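Long-range contacts in F420-dependent methylenetetrahydromethanopterin dehydrogenase (Methanopyrus kandleri, PDB 1QV9), which catalyses the reversible, coenzyme F420-dependent reduction of methenyl-tetrahydromethanopterin to methylene-tetrahydromethanopterin, a step of methanogenesis from carbon dioxide: residues I9-L14 and I68-P73; P73-P78 and A94-D99; D122-A127 and G220-Q225; G126-F131 and P232-A237. All blocks are in the same frame, centred on the assembly; numbering follows the deposited sequence. Where two conformers were deposited one is given.

Contact 1 (I9-L14 and I68-P73); sequences IKCGNL and IVYGGP
Ile9 gives its N to Val69 O (2.7 Å) and takes Gly71 N on its own carbonyl oxygen (2.9 Å, 170° at the hydrogen), the alternating pattern of parallel strands. Its CG2 branch, anti to the backbone N, meets Tyr70 CD2 obliquely to the ring, the two side chains crossing at about a right angle; CD1, on the other branch, reaches Ile68 CG2. Lys10 turns to the opposite face of the sheet and sends NZ off to Asp21. At Cys11 the pairing slackens into a weak bond from its N to Gly71 O, while CB rests 3.4 Å from Tyr70 OH and SG makes an oblique sulfur-aromatic contact with that ring. Strands 4-10 and 67-71 are neighbours in the parallel sheet of the alpha/beta domain, and both give way to loops here, at their C-terminal ends. One water bridges Cys11 O, Tyr70 OH and Pro73 O; a second donates to Gly12 O and Gly71 O. Gly12 passes so close to the Pro73 ring that a side chain on it would collide with CD. Asn13 meets the same ring through its backbone O, 3.3 Å from Pro73 CG, and Leu14 spans the Gly72-Pro73 link, CD1 on Pro73 CG and CD2 at Gly72 O.

Contact 2 (P73-P78 and A94-D99); sequences PNPAAP and AVIIGD
The carboxylate of Asp99 meets the backbone of Asn74 with one oxygen: OD2 accepts Asn74 N at 2.7 Å, on its syn side, with the donor 27° out of the carboxylate plane. The same oxygen lies 3.9 Å from Pro75 CD. Asp99 CG sits between its own backbone N and carbonyl carbon (chi1 50°), a rotation that swings the carboxylate across to the loop. The other flat group, the Asn74 amide, serves its own turn: Ala76 N approaches OD1 from above the carbonyl plane, 44° out of it, closing an Asx turn inside the type I turn Asn74-Ala77. Beside these polar links the Pro75 ring packs on strand 94-99. Its CG reaches Ile96 CG2 at 3.9 Å, the Pro75 and Ile96 side chains sliding past each other in opposite directions, and Gly98 CA lies 4.0 Å from Pro75 CG. Gly98 leaves the ring its place, since a methyl group there would run into Pro75 CG. The loop thus crosses from the end of strand 67-71 over strand 94-99 to helix 78-88, within a right-handed beta-alpha-beta crossover of the parallel sheet. An alanine in place of Asp99 would remove the acceptor, and Asn74 N would probably be left without its mate and the start of the turn less firmly set. A buried carboxylate gripping a main-chain N-H gives this loop a polar fixing point next to its apolar one, and the N-H probably helps to stabilise the negative charge.

Contact 3 (D122-A127 and G220-Q225); sequences DAMLGA and GCFVEQ
Sulfur and selenium carry most of this contact, starting with Met124, a selenomethionine, against Phe222. In one of the two deposited conformers of Met124, SE stands 5.0 Å from the centroid of the Phe222 ring in an oblique Met-aromatic contact, the two side chains coming from opposite directions. In that conformer the chain is extended through its first two torsions and bends at chi3 (96°), which folds CE back so that it touches both Phe222 CE2 and Cys221 SG, each at 3.7 Å. Within the helix end, Cys221 CB lies over the centre of the Phe222 ring, 3.9 Å above its plane. The contact joins the loop between strand 115-119 and helix 134-150 to the C-terminal part of helix 197-223, where a wider, pi-type turn occurs, at the molecular surface. Contacts of sulfur with the main chain form the second group: Cys221 SG is 3.3 Å from Ala127 N and 4.1 Å from Leu125 O, beside the inverse gamma turn centred on Gly126, and the Ala127 methyl group also brushes it. No hydrogen bond spans the two segments themselves. A polar link runs just beside them, from Met124 O to Ser217 OG on the same helix, while Ala127 also packs on Arg27 of a second subunit.

Contact 4 (G126-F131 and P232-A237); sequences GARREF and PIVASA
This is an apolar contact between a loop and a helix, in which the chain leading from strand 115-119 to helix 134-150 lies against helix 227-257 at subunit interfaces. Val234 fits between three parts of the loop. Its CB stands 3.6 Å from Gly126 CA, so near that a side chain on the glycine would clash with it; CG1 turns to Arg128 CG at 4.0 Å, and CG2 to CB and CD2 of Phe131. The polar end of Arg128 is turned away to Gly220 O and the ring of Tyr230. The Phe131 ring then reaches along the helix to the next residue. Ala235 CA lies over one face, 3.5 Å above the plane and displaced toward the rim, in a CH-pi contact, while the Ala235 methyl group comes to 3.5 Å from Phe131 CE1. Phe131 CG is anti to the backbone N (chi1 175°), which carries the ring out to the helix, and Gly126 O sits at the ring edge, in its plane. The turn behind is braced by its own backbone, with Phe131 N bonded to Arg128 O and Ala127 centring an inverse gamma turn. A serine in place of Phe131 would probably cost Ala235 the ring face over its CA and open a gap beside Val234. Phe278 of a second subunit packs on both Phe131 and Ala235, and Val201 of a third touches Ala235. With no hydrogen bond between the segments, the fit rests on shape and dispersion.

Overall arrangement
From the N terminus, contact 1 closes the first loop by setting strand 4-10 beside strand 67-71, after an excursion through strand 33-39 and helix 46-63. Contact 2 follows in series, sharing Pro73, and brings in the next strand, 94-99, around helix 78-88; backbone bonds from Tyr70 to Val95 and Ile97 join the two. Contacts 3 and 4 open from one loop, sharing Gly126 and Ala127, and close much longer excursions on the consecutive helices 197-223 and 227-257. Contact 3 closes first, its span overlapping that of contact 4. Leu14 and Asp99 both touch Asp122, where the loop leaving strand 115-119 runs from the sheet toward helices 197-223 and 227-257.

Contact 1 (I9-L14 and I68-P73)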
loop_
_atom_site.group_PDB
_atom_site.type_symbol
_atom_site.label_atom_id
_atom_site.label_comp_id
_atom_site.label_asym_id
_atom_site.label_seq_id
_atom_site.Cartn_x
_atom_site.Cartn_y
_atom_site.Cartn_z
ATOM N N ILE A 9 13.617 -19.283 31.574
ATOM C CA ILE A 9 14.941 -19.635 31.037
ATOM C C ILE A 9 14.844 -19.509 29.528
ATOM O O ILE A 9 13.937 -20.086 28.917
ATOM C CB ILE A 9 15.321 -21.081 31.408
ATOM C CG1 ILE A 9 15.191 -21.294 32.911
ATOM C CG2 ILE A 9 16.731 -21.402 30.918
ATOM C CD1 ILE A 9 15.288 -22.799 33.315
ATOM N N LYS A 10 15.783 -18.778 28.909
ATOM C CA LYS A 10 15.738 -18.541 27.469
ATOM C C LYS A 10 17.033 -18.994 26.810
ATOM O O LYS A 10 18.107 -18.427 27.076
ATOM C CB LYS A 10 15.524 -17.030 27.160
ATOM C CG LYS A 10 14.254 -16.445 27.768
ATOM C CD LYS A 10 13.990 -15.002 27.337
ATOM C CE LYS A 10 12.732 -14.473 28.049
ATOM N NZ LYS A 10 12.230 -13.210 27.445
ATOM N N CYS A 11 16.934 -20.026 25.968
ATOM C CA CYS A 11 18.078 -20.556 25.224
ATOM C C CYS A 11 17.660 -20.685 23.772
ATOM O O CYS A 11 16.679 -21.395 23.459
ATOM C CB CYS A 11 18.500 -21.915 25.777
ATOM S SG CYS A 11 19.050 -21.888 27.499
ATOM N N GLY A 12 18.395 -20.046 22.858
ATOM C CA GLY A 12 17.986 -20.060 21.468
ATOM C C GLY A 12 16.927 -18.974 21.347
ATOM O O GLY A 12 16.630 -18.316 22.347
ATOM N N ASN A 13 16.366 -18.752 20.173
ATOM C CA ASN A 13 15.332 -17.710 20.126
ATOM C C ASN A 13 14.112 -18.114 19.337
ATOM O O ASN A 13 14.202 -18.674 18.243
ATOM C CB ASN A 13 15.889 -16.414 19.548
ATOM C CG ASN A 13 14.907 -15.244 19.688
ATOM O OD1 ASN A 13 14.438 -14.919 20.805
ATOM N ND2 ASN A 13 14.569 -14.627 18.559
ATOM N N LEU A 14 12.969 -17.815 19.923
ATOM C CA LEU A 14 11.677 -18.061 19.333
ATOM C C LEU A 14 10.939 -16.748 19.588
ATOM O O LEU A 14 11.226 -16.044 20.566
ATOM C CB LEU A 14 10.978 -19.209 20.105
ATOM C CG LEU A 14 10.318 -20.396 19.413
ATOM C CD1 LEU A 14 11.168 -20.917 18.275
ATOM C CD2 LEU A 14 10.057 -21.465 20.465
ATOM N N ILE A 68 8.621 -22.648 36.867
ATOM C CA ILE A 68 9.757 -22.305 35.994
ATOM C C ILE A 68 9.333 -22.545 34.552
ATOM O O ILE A 68 8.628 -23.511 34.268
ATOM C CB ILE A 68 10.964 -23.166 36.333
ATOM C CG1 ILE A 68 11.390 -22.851 37.766
ATOM C CG2 ILE A 68 12.134 -22.866 35.371
ATOM C CD1 ILE A 68 12.550 -23.655 38.306
ATOM N N VAL A 69 9.736 -21.653 33.647
ATOM C CA VAL A 69 9.387 -21.776 32.244
ATOM C C VAL A 69 10.660 -21.836 31.442
ATOM O O VAL A 69 11.588 -21.073 31.682
ATOM C CB VAL A 69 8.540 -20.552 31.746
ATOM C CG1 VAL A 69 8.139 -20.759 30.290
ATOM C CG2 VAL A 69 7.324 -20.347 32.640
ATOM N N TYR A 70 10.754 -22.794 30.533
ATOM C CA TYR A 70 11.917 -22.868 29.640
ATOM C C TYR A 70 11.355 -22.605 28.249
ATOM O O TYR A 70 10.405 -23.266 27.829
ATOM C CB TYR A 70 12.559 -24.246 29.675
ATOM C CG TYR A 70 13.618 -24.426 28.610
ATOM C CD1 TYR A 70 13.292 -24.858 27.314
ATOM C CD2 TYR A 70 14.951 -24.078 28.878
ATOM C CE1 TYR A 70 14.267 -24.932 26.296
ATOM C CE2 TYR A 70 15.926 -24.157 27.865
ATOM C CZ TYR A 70 15.581 -24.578 26.595
ATOM O OH TYR A 70 16.569 -24.713 25.620
ATOM N N GLY A 71 11.923 -21.631 27.540
ATOM C CA GLY A 71 11.435 -21.313 26.200
ATOM C C GLY A 71 12.582 -21.268 25.189
ATOM O O GLY A 71 13.663 -20.743 25.490
ATOM N N GLY A 72 12.346 -21.817 24.004
ATOM C CA GLY A 72 13.348 -21.788 22.960
ATOM C C GLY A 72 12.947 -22.766 21.887
ATOM O O GLY A 72 11.986 -23.540 22.082
ATOM N N PRO A 73 13.641 -22.753 20.743
ATOM C CA PRO A 73 13.295 -23.664 19.666
ATOM C C PRO A 73 13.475 -25.144 19.996
ATOM O O PRO A 73 14.268 -25.527 20.875
ATOM C CB PRO A 73 14.252 -23.263 18.541
ATOM C CG PRO A 73 14.661 -21.848 18.883
ATOM C CD PRO A 73 14.760 -21.875 20.364
HETATM O O HOH W 1 15.760 -24.071 22.993
HETATM O O HOH W 2 14.460 -18.430 23.964
#

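Contact 2 (P73-P78 and A94-D99)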
loop_
_atom_site.group_PDB
_atom_site.type_symbol
_atom_site.label_atom_id
_atom_site.label_comp_id
_atom_site.label_asym_id
_atom_site.label_seq_id
_atom_site.Cartn_x
_atom_site.Cartn_y
_atom_site.Cartn_z
ATOM N N PRO A 73 13.641 -22.753 20.743
ATOM C CA PRO A 73 13.295 -23.664 19.666
ATOM C C PRO A 73 13.475 -25.144 19.996
ATOM O O PRO A 73 14.268 -25.527 20.875
ATOM C CB PRO A 73 14.252 -23.263 18.541
ATOM C CG PRO A 73 14.661 -21.848 18.883
ATOM C CD PRO A 73 14.760 -21.875 20.364
ATOM N N ASN A 74 12.687 -25.933 19.272
ATOM C CA ASN A 74 12.734 -27.398 19.284
ATOM C C ASN A 74 12.976 -28.190 20.568
ATOM O O ASN A 74 14.075 -28.611 20.855
ATOM C CB ASN A 74 13.753 -27.842 18.237
ATOM C CG ASN A 74 13.596 -29.298 17.863
ATOM O OD1 ASN A 74 12.773 -30.025 18.441
ATOM N ND2 ASN A 74 14.375 -29.734 16.887
ATOM N N PRO A 75 11.929 -28.401 21.355
ATOM C CA PRO A 75 12.025 -29.162 22.598
ATOM C C PRO A 75 12.626 -30.566 22.403
ATOM O O PRO A 75 13.059 -31.180 23.357
ATOM C CB PRO A 75 10.570 -29.249 23.052
ATOM C CG PRO A 75 10.005 -27.937 22.564
ATOM C CD PRO A 75 10.618 -27.725 21.231
ATOM N N ALA A 76 12.647 -31.049 21.159
ATOM C CA ALA A 76 13.180 -32.393 20.891
ATOM C C ALA A 76 14.679 -32.439 20.605
ATOM O O ALA A 76 15.271 -33.519 20.589
ATOM C CB ALA A 76 12.411 -33.041 19.741
ATOM N N ALA A 77 15.299 -31.275 20.401
ATOM C CA ALA A 77 16.735 -31.183 20.129
ATOM C C ALA A 77 17.549 -31.554 21.381
ATOM O O ALA A 77 17.032 -31.533 22.509
ATOM C CB ALA A 77 17.099 -29.751 19.639
ATOM N N PRO A 78 18.842 -31.873 21.215
ATOM C CA PRO A 78 19.690 -32.259 22.357
ATOM C C PRO A 78 19.742 -31.285 23.534
ATOM O O PRO A 78 19.600 -31.706 24.691
ATOM C CB PRO A 78 21.073 -32.446 21.728
ATOM C CG PRO A 78 20.747 -32.858 20.340
ATOM C CD PRO A 78 19.617 -31.915 19.962
ATOM N N ALA A 94 6.960 -26.989 35.972
ATOM C CA ALA A 94 7.608 -26.348 34.820
ATOM C C ALA A 94 6.800 -26.464 33.535
ATOM O O ALA A 94 6.054 -27.438 33.330
ATOM C CB ALA A 94 8.997 -26.980 34.618
ATOM N N VAL A 95 7.015 -25.496 32.645
ATOM C CA VAL A 95 6.331 -25.412 31.365
ATOM C C VAL A 95 7.367 -25.175 30.291
ATOM O O VAL A 95 8.298 -24.381 30.495
ATOM C CB VAL A 95 5.347 -24.200 31.336
ATOM C CG1 VAL A 95 4.665 -24.084 29.939
ATOM C CG2 VAL A 95 4.299 -24.355 32.448
ATOM N N ILE A 96 7.229 -25.881 29.178
ATOM C CA ILE A 96 8.123 -25.741 28.044
ATOM C C ILE A 96 7.416 -24.947 26.946
ATOM O O ILE A 96 6.318 -25.317 26.520
ATOM C CB ILE A 96 8.488 -27.154 27.454
ATOM C CG1 ILE A 96 9.113 -28.052 28.531
ATOM C CG2 ILE A 96 9.461 -27.031 26.294
ATOM C CD1 ILE A 96 10.342 -27.486 29.197
ATOM N N ILE A 97 8.039 -23.866 26.480
ATOM C CA ILE A 97 7.488 -23.092 25.365
ATOM C C ILE A 97 8.347 -23.481 24.190
ATOM O O ILE A 97 9.571 -23.392 24.270
ATOM C CB ILE A 97 7.607 -21.545 25.631
ATOM C CG1 ILE A 97 6.631 -21.086 26.740
ATOM C CG2 ILE A 97 7.442 -20.791 24.319
ATOM C CD1 ILE A 97 5.384 -21.880 26.928
ATOM N N GLY A 98 7.711 -23.936 23.110
ATOM C CA GLY A 98 8.421 -24.361 21.918
ATOM C C GLY A 98 7.659 -24.132 20.631
ATOM O O GLY A 98 6.646 -23.464 20.637
ATOM N N ASP A 99 8.176 -24.709 19.551
ATOM C CA ASP A 99 7.614 -24.605 18.209
ATOM C C ASP A 99 7.099 -25.972 17.747
ATOM O O ASP A 99 7.041 -26.919 18.536
ATOM C CB ASP A 99 8.635 -23.993 17.208
ATOM C CG ASP A 99 10.004 -24.656 17.237
ATOM O OD1 ASP A 99 10.835 -24.316 16.360
ATOM O OD2 ASP A 99 10.247 -25.499 18.103
#

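Contact 3 (D122-A127 and G220-Q225)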
loop_
_atom_site.group_PDB
_atom_site.type_symbol
_atom_site.label_atom_id
_atom_site.label_comp_id
_atom_site.label_asym_id
_atom_site.label_seq_id
_atom_site.Cartn_x
_atom_site.Cartn_y
_atom_site.Cartn_z
ATOM N N ASP A 122 5.412 -20.131 15.102
ATOM C CA ASP A 122 6.684 -19.520 15.549
ATOM C C ASP A 122 7.764 -20.244 14.778
ATOM O O ASP A 122 8.496 -21.086 15.317
ATOM C CB ASP A 122 6.845 -19.750 17.054
ATOM C CG ASP A 122 7.692 -18.702 17.723
ATOM O OD1 ASP A 122 8.664 -18.244 17.079
ATOM O OD2 ASP A 122 7.410 -18.358 18.905
ATOM N N ALA A 123 7.878 -19.863 13.519
ATOM C CA ALA A 123 8.747 -20.546 12.563
ATOM C C ALA A 123 10.234 -20.264 12.572
ATOM O O ALA A 123 10.667 -19.141 12.753
ATOM C CB ALA A 123 8.202 -20.258 11.160
HETATM N N MSE A 124 11.038 -21.306 12.396
HETATM C CA MSE A 124 12.489 -21.130 12.339
HETATM C C MSE A 124 12.825 -20.229 11.145
HETATM O O MSE A 124 12.226 -20.334 10.070
HETATM C CB MSE A 124 13.178 -22.486 12.171
HETATM C CG MSE A 124 14.693 -22.419 12.229
HETATM SE SE MSE A 124 15.461 -24.145 11.780
HETATM C CE MSE A 124 15.818 -23.832 9.911
ATOM N N LEU A 125 13.787 -19.336 11.335
ATOM C CA LEU A 125 14.173 -18.420 10.282
ATOM C C LEU A 125 15.160 -19.028 9.267
ATOM O O LEU A 125 15.620 -20.174 9.453
ATOM C CB LEU A 125 14.681 -17.107 10.858
ATOM C CG LEU A 125 15.682 -17.052 11.992
ATOM C CD1 LEU A 125 16.959 -17.769 11.641
ATOM C CD2 LEU A 125 15.931 -15.572 12.305
ATOM N N GLY A 126 15.468 -18.267 8.211
ATOM C CA GLY A 126 16.350 -18.763 7.134
ATOM C C GLY A 126 17.806 -18.606 7.514
ATOM O O GLY A 126 18.538 -17.794 6.928
ATOM N N ALA A 127 18.233 -19.452 8.446
ATOM C CA ALA A 127 19.550 -19.367 9.040
ATOM C C ALA A 127 20.763 -19.874 8.258
ATOM O O ALA A 127 21.470 -20.773 8.721
ATOM C CB ALA A 127 19.510 -20.013 10.435
ATOM N N GLY A 220 15.819 -25.030 3.146
ATOM C CA GLY A 220 17.006 -24.304 2.783
ATOM C C GLY A 220 18.199 -24.451 3.716
ATOM O O GLY A 220 19.331 -24.269 3.283
ATOM N N CYS A 221 17.946 -24.751 4.984
ATOM C CA CYS A 221 19.003 -24.905 5.988
ATOM C C CYS A 221 19.533 -26.322 6.173
ATOM O O CYS A 221 20.714 -26.498 6.493
ATOM C CB CYS A 221 18.506 -24.467 7.359
ATOM S SG CYS A 221 18.307 -22.656 7.494
ATOM N N PHE A 222 18.664 -27.311 5.990
ATOM C CA PHE A 222 19.048 -28.706 6.238
ATOM C C PHE A 222 18.994 -29.701 5.101
ATOM O O PHE A 222 19.658 -30.737 5.152
ATOM C CB PHE A 222 18.206 -29.236 7.392
ATOM C CG PHE A 222 18.319 -28.405 8.620
ATOM C CD1 PHE A 222 19.570 -28.063 9.110
ATOM C CD2 PHE A 222 17.190 -27.931 9.270
ATOM C CE1 PHE A 222 19.694 -27.254 10.232
ATOM C CE2 PHE A 222 17.311 -27.132 10.381
ATOM C CZ PHE A 222 18.563 -26.790 10.864
ATOM N N VAL A 223 18.213 -29.410 4.080
ATOM C CA VAL A 223 18.085 -30.324 2.961
ATOM C C VAL A 223 18.912 -29.922 1.752
ATOM O O VAL A 223 19.809 -30.653 1.327
ATOM C CB VAL A 223 16.627 -30.442 2.560
ATOM C CG1 VAL A 223 16.479 -31.462 1.439
ATOM C CG2 VAL A 223 15.797 -30.843 3.775
ATOM N N GLU A 224 18.607 -28.759 1.190
ATOM C CA GLU A 224 19.303 -28.237 0.018
ATOM C C GLU A 224 20.754 -27.897 0.352
ATOM O O GLU A 224 21.023 -27.195 1.322
ATOM C CB GLU A 224 18.565 -26.976 -0.483
ATOM C CG GLU A 224 19.128 -26.358 -1.724
ATOM C CD GLU A 224 19.161 -27.339 -2.885
ATOM O OE1 GLU A 224 20.274 -27.713 -3.314
ATOM O OE2 GLU A 224 18.080 -27.741 -3.356
ATOM N N GLN A 225 21.691 -28.393 -0.461
ATOM C CA GLN A 225 23.105 -28.153 -0.220
ATOM C C GLN A 225 23.795 -27.284 -1.268
ATOM O O GLN A 225 24.939 -26.879 -1.087
ATOM C CB GLN A 225 23.834 -29.500 -0.123
ATOM C CG GLN A 225 23.245 -30.422 0.913
ATOM C CD GLN A 225 23.424 -29.889 2.315
ATOM O OE1 GLN A 225 24.544 -29.583 2.727
ATOM N NE2 GLN A 225 22.329 -29.786 3.065
#

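Contact 4 (G126-F131 and P232-A237)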
loop_
_atom_site.group_PDB
_atom_site.type_symbol
_atom_site.label_atom_id
_atom_site.label_comp_id
_atom_site.label_asym_id
_atom_site.label_seq_id
_atom_site.Cartn_x
_atom_site.Cartn_y
_atom_site.Cartn_z
ATOM N N GLY A 126 15.468 -18.267 8.211
ATOM C CA GLY A 126 16.350 -18.763 7.134
ATOM C C GLY A 126 17.806 -18.606 7.514
ATOM O O GLY A 126 18.538 -17.794 6.928
ATOM N N ALA A 127 18.233 -19.452 8.446
ATOM C CA ALA A 127 19.550 -19.367 9.040
ATOM C C ALA A 127 20.763 -19.874 8.258
ATOM O O ALA A 127 21.470 -20.773 8.721
ATOM C CB ALA A 127 19.510 -20.013 10.435
ATOM N N ARG A 128 20.973 -19.302 7.079
ATOM C CA ARG A 128 22.163 -19.609 6.282
ATOM C C ARG A 128 23.029 -18.363 6.341
ATOM O O ARG A 128 22.531 -17.239 6.166
ATOM C CB ARG A 128 21.805 -19.895 4.833
ATOM C CG ARG A 128 21.229 -21.284 4.614
ATOM C CD ARG A 128 22.345 -22.345 4.744
ATOM N NE ARG A 128 21.931 -23.618 4.157
ATOM C CZ ARG A 128 22.760 -24.645 3.993
ATOM N NH1 ARG A 128 22.322 -25.773 3.444
ATOM N NH2 ARG A 128 24.022 -24.532 4.381
ATOM N N ARG A 129 24.326 -18.530 6.568
ATOM C CA ARG A 129 25.254 -17.403 6.657
ATOM C C ARG A 129 25.235 -16.404 5.476
ATOM O O ARG A 129 25.469 -15.202 5.650
ATOM C CB ARG A 129 26.704 -17.933 6.887
ATOM C CG ARG A 129 27.737 -16.850 7.029
ATOM C CD ARG A 129 29.133 -17.398 7.390
ATOM N NE ARG A 129 29.183 -17.910 8.759
ATOM C CZ ARG A 129 28.982 -19.181 9.098
ATOM N NH1 ARG A 129 29.036 -19.547 10.374
ATOM N NH2 ARG A 129 28.748 -20.094 8.164
ATOM N N GLU A 130 24.965 -16.889 4.271
ATOM C CA GLU A 130 24.940 -16.035 3.100
ATOM C C GLU A 130 23.757 -15.063 3.066
ATOM O O GLU A 130 23.758 -14.145 2.279
ATOM C CB GLU A 130 24.872 -16.877 1.826
ATOM C CG GLU A 130 26.051 -17.837 1.620
ATOM C CD GLU A 130 25.843 -19.239 2.213
ATOM O OE1 GLU A 130 26.460 -20.197 1.671
ATOM O OE2 GLU A 130 25.094 -19.412 3.206
ATOM N N PHE A 131 22.793 -15.276 3.951
ATOM C CA PHE A 131 21.567 -14.471 3.945
ATOM C C PHE A 131 21.265 -13.872 5.298
ATOM O O PHE A 131 20.948 -12.665 5.404
ATOM C CB PHE A 131 20.388 -15.367 3.562
ATOM C CG PHE A 131 19.051 -14.680 3.648
ATOM C CD1 PHE A 131 18.716 -13.697 2.737
ATOM C CD2 PHE A 131 18.143 -15.021 4.653
ATOM C CE1 PHE A 131 17.464 -13.031 2.796
ATOM C CE2 PHE A 131 16.896 -14.354 4.717
ATOM C CZ PHE A 131 16.572 -13.380 3.794
ATOM N N PRO A 232 18.286 -18.482 -2.272
ATOM C CA PRO A 232 16.966 -17.991 -2.698
ATOM C C PRO A 232 15.875 -18.651 -1.849
ATOM O O PRO A 232 14.873 -18.009 -1.470
ATOM C CB PRO A 232 16.854 -18.439 -4.155
ATOM C CG PRO A 232 18.270 -18.363 -4.631
ATOM C CD PRO A 232 19.092 -18.883 -3.457
ATOM N N ILE A 233 16.027 -19.942 -1.538
ATOM C CA ILE A 233 15.016 -20.592 -0.743
ATOM C C ILE A 233 14.859 -19.937 0.643
ATOM O O ILE A 233 13.712 -19.621 1.038
ATOM C CB ILE A 233 15.317 -22.133 -0.610
ATOM C CG1 ILE A 233 15.134 -22.777 -1.997
ATOM C CG2 ILE A 233 14.397 -22.783 0.421
ATOM C CD1 ILE A 233 15.590 -24.246 -2.043
ATOM N N VAL A 234 15.945 -19.743 1.393
ATOM C CA VAL A 234 15.747 -19.161 2.732
ATOM C C VAL A 234 15.239 -17.718 2.617
ATOM O O VAL A 234 14.459 -17.277 3.481
ATOM C CB VAL A 234 16.995 -19.211 3.641
ATOM C CG1 VAL A 234 17.353 -20.690 3.942
ATOM C CG2 VAL A 234 18.141 -18.447 3.042
ATOM N N ALA A 235 15.627 -17.005 1.569
ATOM C CA ALA A 235 15.160 -15.610 1.411
ATOM C C ALA A 235 13.676 -15.605 1.137
ATOM O O ALA A 235 12.952 -14.695 1.583
ATOM C CB ALA A 235 15.874 -14.917 0.275
ATOM N N SER A 236 13.181 -16.604 0.397
ATOM C CA SER A 236 11.760 -16.652 0.094
ATOM C C SER A 236 10.927 -16.865 1.371
ATOM O O SER A 236 9.811 -16.366 1.457
ATOM C CB SER A 236 11.461 -17.729 -0.972
ATOM O OG SER A 236 11.454 -19.016 -0.410
ATOM N N ALA A 237 11.484 -17.567 2.353
ATOM C CA ALA A 237 10.803 -17.813 3.624
ATOM C C ALA A 237 10.591 -16.454 4.325
ATOM O O ALA A 237 9.506 -16.203 4.898
ATOM C CB ALA A 237 11.644 -18.722 4.483
#